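Local coordinates for nisin biosynthesis protein NisC (Lactococcus lactis subsp. lactis, PDB 2G0D) that catalyses the cyclisation steps of nisin biosynthesis, joining cysteine thiols to dehydrated residues of the precursor peptide to form its thioether rings, at residues His206-Val211 with Phe237-Phe242; Tyr112-Val117 with Asp156-Leu161; Phe28-Leu33 with Val68-Thr73. All blocks are in the same frame, centred on the assembly; numbering follows the deposited sequence.

The three contacts are spread around the alpha toroid and follow in sequence: contact 3 (28-33 with 68-73) closes before contact 2 (112-117 with 156-161) opens, and contact 2 before contact 1 (206-211 with 237-242). Contact 2 has its centre about 22 Å from that of contact 3 and about 25 Å from that of contact 1, while contacts 1 and 3, with centres about 34 Å apart, fall on opposite sides of the chain's centre. None touches another; the smallest separation, about 8 Å between nearest atoms, is between contacts 2 and 3. A zinc ion bound by Cys278, Cys324 and His325 lies about 13 Å from the side chain of Ala209 in contact 1.

Contact 1: residues His206-Val211 with Phe237-Phe242; sequences HGLAGV and FIYEKF
Tyr239 reaches from helix 226-242 to the start of helix 208-221 and brings its hydroxyl to the backbone of Ala209, with Ala209 N lying 3.1 Å from Tyr239 OH. The N-H···O angle of 122° marks this as a weak hydrogen bond; the same buried hydroxyl has its stronger partner in Met202 O. Ala209 CB is 3.3 Å from Tyr239 OH and 3.8 Å from Tyr239 CZ, which places the methyl group against the far end of the phenol.

Leu208 packs against both the tyrosine ring and Ile238. Its CG is anti to the backbone N (chi1 -159°), which directs the branch out toward the partner helix, where CD2 does most of the touching. That methyl is 3.9 Å from Tyr239 CE2, and the leucine and tyrosine side chains run past each other in opposite directions. Leu208 CD2 and Ala209 N both meet the ring obliquely. Leu208 CD2 is also 4.0 Å from Ile238 CG2, and Ile238 CD1 comes equally close to it; here the two side chains meet at about a right angle. Ile238 has CG2 anti to its backbone N and CG1 beside that nitrogen (chi1 -66°), turning both branches to this methyl.

The two segments belong to successive helices of the alpha toroid, and the HGLAG sequence leads into the first of them. Gly207 is its N-cap residue, and the weak bond from Gly210 N to Gly207 O, 3.4 Å long, closes the opening turn. Ala209 N lies in that turn, where helical N-H groups have no carbonyl partner within the helix, which would explain why a tyrosine oxygen can serve it.

Ile284, Leu287 and Tyr288 of helix 281-294 touch Tyr239, and the ring of Trp252, outside that helix, packs edge-to-face with the tyrosine ring.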
loop_
_atom_site.group_PDB
_atom_site.type_symbol
_atom_site.label_atom_id
_atom_site.label_comp_id
_atom_site.label_asym_id
_atom_site.label_seq_id
_atom_site.Cartn_x
_atom_site.Cartn_y
_atom_site.Cartn_z
ATOM N N HIS A 206 -5.071 -5.273 -4.039
ATOM C CA HIS A 206 -5.028 -6.637 -4.542
ATOM C C HIS A 206 -5.242 -6.778 -6.043
ATOM O O HIS A 206 -5.291 -7.902 -6.566
ATOM C CB HIS A 206 -6.076 -7.493 -3.812
ATOM C CG HIS A 206 -5.891 -7.549 -2.335
ATOM N ND1 HIS A 206 -4.787 -8.127 -1.747
ATOM C CD2 HIS A 206 -6.691 -7.147 -1.317
ATOM C CE1 HIS A 206 -4.903 -8.063 -0.433
ATOM N NE2 HIS A 206 -6.048 -7.468 -0.146
ATOM N N GLY A 207 -5.392 -5.655 -6.735
ATOM C CA GLY A 207 -5.841 -5.684 -8.113
ATOM C C GLY A 207 -5.093 -4.745 -9.031
ATOM O O GLY A 207 -3.918 -4.412 -8.787
ATOM N N LEU A 208 -5.804 -4.309 -10.075
ATOM C CA LEU A 208 -5.221 -3.702 -11.276
ATOM C C LEU A 208 -4.665 -2.292 -11.050
ATOM O O LEU A 208 -3.629 -1.921 -11.619
ATOM C CB LEU A 208 -6.272 -3.701 -12.414
ATOM C CG LEU A 208 -5.844 -3.594 -13.887
ATOM C CD1 LEU A 208 -5.139 -4.866 -14.417
ATOM C CD2 LEU A 208 -7.007 -3.213 -14.775
ATOM N N ALA A 209 -5.350 -1.512 -10.225
ATOM C CA ALA A 209 -4.920 -0.151 -9.896
ATOM C C ALA A 209 -3.538 -0.145 -9.283
ATOM O O ALA A 209 -2.740 0.762 -9.549
ATOM C CB ALA A 209 -5.913 0.505 -8.937
ATOM N N GLY A 210 -3.268 -1.144 -8.440
ATOM C CA GLY A 210 -2.009 -1.250 -7.714
ATOM C C GLY A 210 -0.855 -1.531 -8.649
ATOM O O GLY A 210 0.216 -0.933 -8.497
ATOM N N VAL A 211 -1.069 -2.419 -9.631
ATOM C CA VAL A 211 -0.077 -2.630 -10.684
ATOM C C VAL A 211 0.143 -1.356 -11.459
ATOM O O VAL A 211 1.273 -0.974 -11.671
ATOM C CB VAL A 211 -0.463 -3.755 -11.680
ATOM N N PHE A 237 -7.191 2.701 -19.316
ATOM C CA PHE A 237 -8.262 2.481 -20.306
ATOM C C PHE A 237 -9.344 1.523 -19.762
ATOM O O PHE A 237 -10.545 1.733 -20.007
ATOM C CB PHE A 237 -7.657 1.952 -21.621
ATOM C CG PHE A 237 -8.669 1.678 -22.716
ATOM C CD1 PHE A 237 -8.851 2.584 -23.754
ATOM C CD2 PHE A 237 -9.393 0.486 -22.743
ATOM C CE1 PHE A 237 -9.765 2.319 -24.806
ATOM C CE2 PHE A 237 -10.316 0.214 -23.779
ATOM C CZ PHE A 237 -10.492 1.135 -24.809
ATOM N N ILE A 238 -8.922 0.499 -19.010
ATOM C CA ILE A 238 -9.867 -0.451 -18.403
ATOM C C ILE A 238 -10.668 0.209 -17.272
ATOM O O ILE A 238 -11.857 -0.053 -17.124
ATOM C CB ILE A 238 -9.187 -1.768 -17.917
ATOM C CG1 ILE A 238 -8.648 -2.572 -19.110
ATOM C CG2 ILE A 238 -10.171 -2.620 -17.109
ATOM C CD1 ILE A 238 -7.708 -3.695 -18.726
ATOM N N TYR A 239 -10.022 1.065 -16.481
ATOM C CA TYR A 239 -10.763 1.857 -15.495
ATOM C C TYR A 239 -11.778 2.779 -16.161
ATOM O O TYR A 239 -12.937 2.839 -15.730
ATOM C CB TYR A 239 -9.828 2.581 -14.509
ATOM C CG TYR A 239 -9.432 1.640 -13.404
ATOM C CD1 TYR A 239 -10.223 1.500 -12.252
ATOM C CD2 TYR A 239 -8.310 0.823 -13.543
ATOM C CE1 TYR A 239 -9.888 0.576 -11.254
ATOM C CE2 TYR A 239 -7.955 -0.087 -12.555
ATOM C CZ TYR A 239 -8.743 -0.204 -11.419
ATOM O OH TYR A 239 -8.364 -1.107 -10.473
ATOM N N GLU A 240 -11.360 3.456 -17.229
ATOM C CA GLU A 240 -12.236 4.372 -17.946
ATOM C C GLU A 240 -13.432 3.634 -18.535
ATOM O O GLU A 240 -14.551 4.166 -18.541
ATOM C CB GLU A 240 -11.475 5.122 -19.069
ATOM C CG GLU A 240 -10.561 6.268 -18.591
ATOM C CD GLU A 240 -11.341 7.412 -17.936
ATOM O OE1 GLU A 240 -11.688 8.394 -18.631
ATOM O OE2 GLU A 240 -11.618 7.322 -16.715
ATOM N N LYS A 241 -13.202 2.414 -19.022
ATOM C CA LYS A 241 -14.267 1.667 -19.698
ATOM C C LYS A 241 -15.315 1.162 -18.712
ATOM O O LYS A 241 -16.514 1.266 -18.971
ATOM C CB LYS A 241 -13.722 0.495 -20.525
ATOM C CG LYS A 241 -14.587 0.135 -21.759
ATOM C CD LYS A 241 -14.246 1.063 -22.953
ATOM C CE LYS A 241 -14.903 0.630 -24.259
ATOM N NZ LYS A 241 -16.375 0.951 -24.309
ATOM N N PHE A 242 -14.861 0.623 -17.584
ATOM C CA PHE A 242 -15.772 -0.048 -16.660
ATOM C C PHE A 242 -16.282 0.834 -15.500
ATOM O O PHE A 242 -17.014 0.348 -14.627
ATOM C CB PHE A 242 -15.187 -1.387 -16.195
ATOM C CG PHE A 242 -15.089 -2.425 -17.303
ATOM C CD1 PHE A 242 -13.872 -2.689 -17.926
ATOM C CD2 PHE A 242 -16.221 -3.134 -17.723
ATOM C CE1 PHE A 242 -13.786 -3.655 -18.953
ATOM C CE2 PHE A 242 -16.145 -4.081 -18.751
ATOM C CZ PHE A 242 -14.923 -4.340 -19.361
#

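Contact 2: residues Tyr112-Val117 with Asp156-Leu161; sequences YIEYFV and DDLKIL
Apolar contact centres on Leu158, whose two methyl groups take different partners on helix 100-122. Its CD2 lies over the aliphatic part of Glu114, 3.7 Å from Glu114 CB and 4.0 Å from Glu114 CG. The other branch meets Val117: Leu158 CD1 is 3.7 Å from Val117 CG1, and these two side chains cross at about a right angle. Leu158 reaches both because its CG stands anti to the backbone N (chi1 170°), carrying the fork outward between residues one helical turn apart.

The helices are those of an alpha toroid, with 100-122 passing 156-168 so that Glu114 and Leu158 have the closest CA atoms, 6.7 Å apart. Helix 140-147 packs against both: Leu140 touches Val117, and Leu147 touches Leu158.

Polar contact is made through a single water. It donates to Glu114 OE2 at 2.7 Å and accepts from Leu158 N at 2.9 Å, so the carboxylate is linked to the first turn of helix 156-168 without a direct bond. Glu114 supplies the reach: CG is anti to the backbone N (chi1 176°) and the chain stays extended beyond it, so the methylenes pack on leucine while the carboxylate continues to the water.

Electrostatics between the segments are probably mildly unfavourable at one point, since Glu114 OE2 lies 6.7 Å from Asp157 OD2.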
loop_
_atom_site.group_PDB
_atom_site.type_symbol
_atom_site.label_atom_id
_atom_site.label_comp_id
_atom_site.label_asym_id
_atom_site.label_seq_id
_atom_site.Cartn_x
_atom_site.Cartn_y
_atom_site.Cartn_z
ATOM N N TYR A 112 18.154 -11.227 0.255
ATOM C CA TYR A 112 17.082 -12.201 0.380
ATOM C C TYR A 112 15.902 -11.833 -0.525
ATOM O O TYR A 112 15.351 -12.697 -1.210
ATOM C CB TYR A 112 16.628 -12.451 1.839
ATOM C CG TYR A 112 15.343 -13.277 1.864
ATOM C CD1 TYR A 112 15.348 -14.665 1.624
ATOM C CD2 TYR A 112 14.117 -12.657 2.045
ATOM C CE1 TYR A 112 14.139 -15.398 1.616
ATOM C CE2 TYR A 112 12.935 -13.375 2.032
ATOM C CZ TYR A 112 12.939 -14.719 1.815
ATOM O OH TYR A 112 11.712 -15.361 1.817
ATOM N N ILE A 113 15.529 -10.552 -0.543
ATOM C CA ILE A 113 14.417 -10.107 -1.376
ATOM C C ILE A 113 14.646 -10.407 -2.857
ATOM O O ILE A 113 13.745 -10.928 -3.523
ATOM C CB ILE A 113 14.085 -8.597 -1.198
ATOM C CG1 ILE A 113 13.471 -8.325 0.187
ATOM C CG2 ILE A 113 13.105 -8.156 -2.290
ATOM C CD1 ILE A 113 13.508 -6.839 0.646
ATOM N N GLU A 114 15.835 -10.066 -3.366
ATOM C CA GLU A 114 16.191 -10.340 -4.747
ATOM C C GLU A 114 16.166 -11.839 -5.064
ATOM O O GLU A 114 15.601 -12.241 -6.081
ATOM C CB GLU A 114 17.567 -9.755 -5.100
ATOM C CG GLU A 114 18.026 -10.100 -6.529
ATOM C CD GLU A 114 19.068 -9.142 -7.082
ATOM O OE1 GLU A 114 19.716 -8.400 -6.303
ATOM O OE2 GLU A 114 19.226 -9.120 -8.315
ATOM N N TYR A 115 16.788 -12.648 -4.205
ATOM C CA TYR A 115 16.639 -14.123 -4.255
ATOM C C TYR A 115 15.153 -14.555 -4.273
ATOM O O TYR A 115 14.739 -15.329 -5.139
ATOM C CB TYR A 115 17.346 -14.820 -3.072
ATOM C CG TYR A 115 16.819 -16.229 -2.847
ATOM C CD1 TYR A 115 17.077 -17.241 -3.771
ATOM C CD2 TYR A 115 16.024 -16.538 -1.741
ATOM C CE1 TYR A 115 16.587 -18.524 -3.599
ATOM C CE2 TYR A 115 15.523 -17.851 -1.556
ATOM C CZ TYR A 115 15.812 -18.825 -2.495
ATOM O OH TYR A 115 15.336 -20.107 -2.345
ATOM N N PHE A 116 14.378 -14.068 -3.302
ATOM C CA PHE A 116 12.952 -14.397 -3.204
ATOM C C PHE A 116 12.174 -14.075 -4.485
ATOM O O PHE A 116 11.418 -14.916 -5.000
ATOM C CB PHE A 116 12.293 -13.698 -2.010
ATOM C CG PHE A 116 10.791 -13.881 -1.962
ATOM C CD1 PHE A 116 10.240 -15.081 -1.507
ATOM C CD2 PHE A 116 9.936 -12.874 -2.417
ATOM C CE1 PHE A 116 8.848 -15.268 -1.488
ATOM C CE2 PHE A 116 8.532 -13.049 -2.396
ATOM C CZ PHE A 116 7.991 -14.238 -1.928
ATOM N N VAL A 117 12.349 -12.863 -4.999
ATOM C CA VAL A 117 11.613 -12.454 -6.191
ATOM C C VAL A 117 12.003 -13.299 -7.410
ATOM O O VAL A 117 11.149 -13.833 -8.108
ATOM C CB VAL A 117 11.772 -10.930 -6.461
ATOM C CG1 VAL A 117 11.211 -10.548 -7.819
ATOM C CG2 VAL A 117 11.067 -10.137 -5.372
ATOM N N ASP A 156 18.976 -2.730 -10.531
ATOM C CA ASP A 156 18.369 -2.308 -11.780
ATOM C C ASP A 156 17.796 -3.494 -12.517
ATOM O O ASP A 156 16.662 -3.444 -13.014
ATOM C CB ASP A 156 19.389 -1.550 -12.647
ATOM C CG ASP A 156 19.615 -0.097 -12.158
ATOM O OD1 ASP A 156 18.943 0.355 -11.195
ATOM O OD2 ASP A 156 20.476 0.594 -12.736
ATOM N N ASP A 157 18.558 -4.574 -12.544
ATOM C CA ASP A 157 18.130 -5.780 -13.235
ATOM C C ASP A 157 16.874 -6.373 -12.598
ATOM O O ASP A 157 15.924 -6.660 -13.311
ATOM C CB ASP A 157 19.272 -6.809 -13.353
ATOM C CG ASP A 157 20.342 -6.373 -14.326
ATOM O OD1 ASP A 157 20.009 -5.780 -15.372
ATOM O OD2 ASP A 157 21.541 -6.621 -14.062
ATOM N N LEU A 158 16.881 -6.521 -11.271
ATOM C CA LEU A 158 15.733 -6.972 -10.499
ATOM C C LEU A 158 14.480 -6.106 -10.765
ATOM O O LEU A 158 13.375 -6.633 -10.968
ATOM C CB LEU A 158 16.090 -6.958 -8.993
ATOM C CG LEU A 158 14.993 -7.172 -7.928
ATOM C CD1 LEU A 158 14.300 -8.547 -8.084
ATOM C CD2 LEU A 158 15.525 -7.003 -6.512
ATOM N N LYS A 159 14.659 -4.783 -10.750
ATOM C CA LYS A 159 13.556 -3.831 -10.968
ATOM C C LYS A 159 12.911 -4.052 -12.318
ATOM O O LYS A 159 11.691 -4.150 -12.421
ATOM C CB LYS A 159 14.052 -2.405 -10.825
ATOM C CG LYS A 159 14.176 -1.968 -9.354
ATOM C CD LYS A 159 14.937 -0.623 -9.231
ATOM C CE LYS A 159 15.167 -0.308 -7.763
ATOM N NZ LYS A 159 15.875 0.963 -7.568
ATOM N N ILE A 160 13.757 -4.200 -13.342
ATOM C CA ILE A 160 13.320 -4.395 -14.717
ATOM C C ILE A 160 12.633 -5.753 -14.899
ATOM O O ILE A 160 11.620 -5.857 -15.605
ATOM C CB ILE A 160 14.521 -4.162 -15.670
ATOM C CG1 ILE A 160 14.733 -2.650 -15.827
ATOM C CG2 ILE A 160 14.341 -4.858 -17.024
ATOM C CD1 ILE A 160 16.208 -2.280 -16.025
ATOM N N LEU A 161 13.177 -6.776 -14.236
ATOM C CA LEU A 161 12.596 -8.118 -14.215
ATOM C C LEU A 161 11.172 -8.100 -13.664
ATOM O O LEU A 161 10.274 -8.697 -14.265
ATOM C CB LEU A 161 13.467 -9.088 -13.387
ATOM C CG LEU A 161 13.032 -10.560 -13.346
ATOM C CD1 LEU A 161 13.499 -11.327 -14.606
ATOM C CD2 LEU A 161 13.564 -11.234 -12.067
HETATM O O HOH W 1 19.386 -6.973 -9.890
#

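Contact 3: residues Phe28-Leu33 with Val68-Thr73; sequences FGELTL and VSKLST
The carboxylate of Glu30 is the flat group that meets the other segment, and it does so through one oxygen: Glu30 OE2 lies 3.2 Å from Lys70 NZ, while Glu30 OE1 is 5.0 Å from the same nitrogen. The ammonium stands clear of the carboxylate plane, about 36° out of it as seen from OE2. The pair makes a weak hydrogen bond within a salt bridge, but OE2 sits too close to another model atom, so its position, and with it this geometry, is less sure. Lys70 NZ finds its stronger partner in Tyr66 OH. Trp15 and Arg18 of helix 3-20 touch the Glu30 side chain.

In the alpha toroid, this contact joins the connection between helices 3-20 and 37-45 to helix 53-74. Residues 28-31 form a 3-10 segment. From it Leu31 points at the helix, while Glu30 gets there because CG sits between the backbone N and the carbonyl carbon (chi1 74°) and the chain is extended beyond it.

The lysine chain spans the gap by bending. CG lies beside the backbone N (chi1 -71°), and further bends at chi2 and chi4 swing the ammonium round to the carboxylate; Glu30 and Lys70 cross at about a right angle. Beneath this bridge, Leu31 CD2 packs 3.9 Å from Lys70 CB, again with the two side chains at about a right angle. The same methyl lies 4.5 Å from Leu71 CD2, a looser apolar contact that extends the patch to the next residue of the helix.

The turn itself is held by Gly29 O, which accepts from Thr32 N at 3.2 Å and from Thr32 OG1; the hydroxyl lies in the carbonyl plane on a lone pair, with Thr32 OG1 2.7 Å from Gly29 O.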
loop_
_atom_site.group_PDB
_atom_site.type_symbol
_atom_site.label_atom_id
_atom_site.label_comp_id
_atom_site.label_asym_id
_atom_site.label_seq_id
_atom_site.Cartn_x
_atom_site.Cartn_y
_atom_site.Cartn_z
ATOM N N PHE A 28 4.511 -15.706 13.979
ATOM C CA PHE A 28 4.735 -15.128 12.640
ATOM C C PHE A 28 4.273 -13.665 12.464
ATOM O O PHE A 28 4.966 -12.846 11.833
ATOM C CB PHE A 28 4.047 -16.038 11.603
ATOM C CG PHE A 28 3.964 -15.458 10.207
ATOM C CD1 PHE A 28 4.928 -15.784 9.246
ATOM C CD2 PHE A 28 2.896 -14.626 9.840
ATOM C CE1 PHE A 28 4.844 -15.261 7.942
ATOM C CE2 PHE A 28 2.804 -14.104 8.551
ATOM C CZ PHE A 28 3.782 -14.422 7.597
ATOM N N GLY A 29 3.095 -13.365 13.003
ATOM C CA GLY A 29 2.477 -12.054 12.851
ATOM C C GLY A 29 3.294 -10.910 13.408
ATOM O O GLY A 29 3.237 -9.805 12.899
ATOM N N GLU A 30 4.083 -11.175 14.439
ATOM C CA GLU A 30 4.800 -10.092 15.103
ATOM C C GLU A 30 5.968 -9.496 14.305
ATOM O O GLU A 30 6.486 -8.452 14.660
ATOM C CB GLU A 30 5.186 -10.469 16.534
ATOM C CG GLU A 30 6.323 -11.439 16.716
ATOM C CD GLU A 30 6.475 -11.864 18.191
ATOM O OE1 GLU A 30 5.451 -11.995 18.914
ATOM O OE2 GLU A 30 7.623 -12.054 18.625
ATOM N N LEU A 31 6.364 -10.151 13.223
ATOM C CA LEU A 31 7.410 -9.590 12.371
ATOM C C LEU A 31 6.876 -8.919 11.104
ATOM O O LEU A 31 7.651 -8.468 10.276
ATOM C CB LEU A 31 8.461 -10.641 12.022
ATOM C CG LEU A 31 9.209 -11.155 13.247
ATOM C CD1 LEU A 31 8.879 -12.624 13.429
ATOM C CD2 LEU A 31 10.683 -10.982 13.076
ATOM N N THR A 32 5.553 -8.854 10.971
ATOM C CA THR A 32 4.912 -8.326 9.766
ATOM C C THR A 32 4.699 -6.822 9.871
ATOM O O THR A 32 4.459 -6.292 10.951
ATOM C CB THR A 32 3.529 -8.987 9.517
ATOM O OG1 THR A 32 2.607 -8.576 10.544
ATOM C CG2 THR A 32 3.643 -10.526 9.497
ATOM N N LEU A 33 4.762 -6.132 8.740
ATOM C CA LEU A 33 4.310 -4.737 8.686
ATOM C C LEU A 33 2.820 -4.631 9.061
ATOM O O LEU A 33 2.421 -3.707 9.788
ATOM C CB LEU A 33 4.576 -4.126 7.305
ATOM C CG LEU A 33 4.033 -2.707 7.013
ATOM C CD1 LEU A 33 4.466 -1.652 8.079
ATOM C CD2 LEU A 33 4.448 -2.263 5.598
ATOM N N VAL A 68 15.966 -9.348 14.473
ATOM C CA VAL A 68 17.064 -10.154 13.889
ATOM C C VAL A 68 17.243 -11.500 14.609
ATOM O O VAL A 68 17.493 -12.533 13.972
ATOM C CB VAL A 68 18.422 -9.368 13.601
ATOM C CG1 VAL A 68 18.434 -7.942 14.155
ATOM C CG2 VAL A 68 19.675 -10.171 14.037
ATOM N N SER A 69 17.047 -11.497 15.922
ATOM C CA SER A 69 17.108 -12.722 16.705
ATOM C C SER A 69 16.081 -13.758 16.241
ATOM O O SER A 69 16.389 -14.961 16.180
ATOM C CB SER A 69 16.922 -12.411 18.183
ATOM O OG SER A 69 16.299 -13.499 18.830
ATOM N N LYS A 70 14.873 -13.292 15.916
ATOM C CA LYS A 70 13.801 -14.179 15.446
ATOM C C LYS A 70 14.033 -14.652 14.020
ATOM O O LYS A 70 13.629 -15.760 13.664
ATOM C CB LYS A 70 12.432 -13.494 15.526
ATOM C CG LYS A 70 11.898 -13.292 16.931
ATOM C CD LYS A 70 11.815 -14.607 17.689
ATOM C CE LYS A 70 11.343 -14.387 19.104
ATOM N NZ LYS A 70 9.869 -14.253 19.090
ATOM N N LEU A 71 14.659 -13.791 13.214
ATOM C CA LEU A 71 14.996 -14.085 11.823
ATOM C C LEU A 71 16.097 -15.121 11.789
ATOM O O LEU A 71 16.039 -16.060 11.006
ATOM C CB LEU A 71 15.481 -12.830 11.080
ATOM C CG LEU A 71 14.515 -11.736 10.585
ATOM C CD1 LEU A 71 15.255 -10.677 9.777
ATOM C CD2 LEU A 71 13.366 -12.308 9.779
ATOM N N SER A 72 17.103 -14.936 12.644
ATOM C CA SER A 72 18.250 -15.832 12.677
ATOM C C SER A 72 17.824 -17.257 13.053
ATOM O O SER A 72 18.377 -18.224 12.539
ATOM C CB SER A 72 19.323 -15.310 13.638
ATOM O OG SER A 72 19.108 -15.800 14.950
ATOM N N THR A 73 16.820 -17.365 13.925
ATOM C CA THR A 73 16.324 -18.661 14.393
ATOM C C THR A 73 15.341 -19.324 13.427
ATOM O O THR A 73 15.368 -20.544 13.267
ATOM C CB THR A 73 15.665 -18.545 15.795
ATOM O OG1 THR A 73 16.620 -18.037 16.740
ATOM C CG2 THR A 73 15.148 -19.908 16.287
#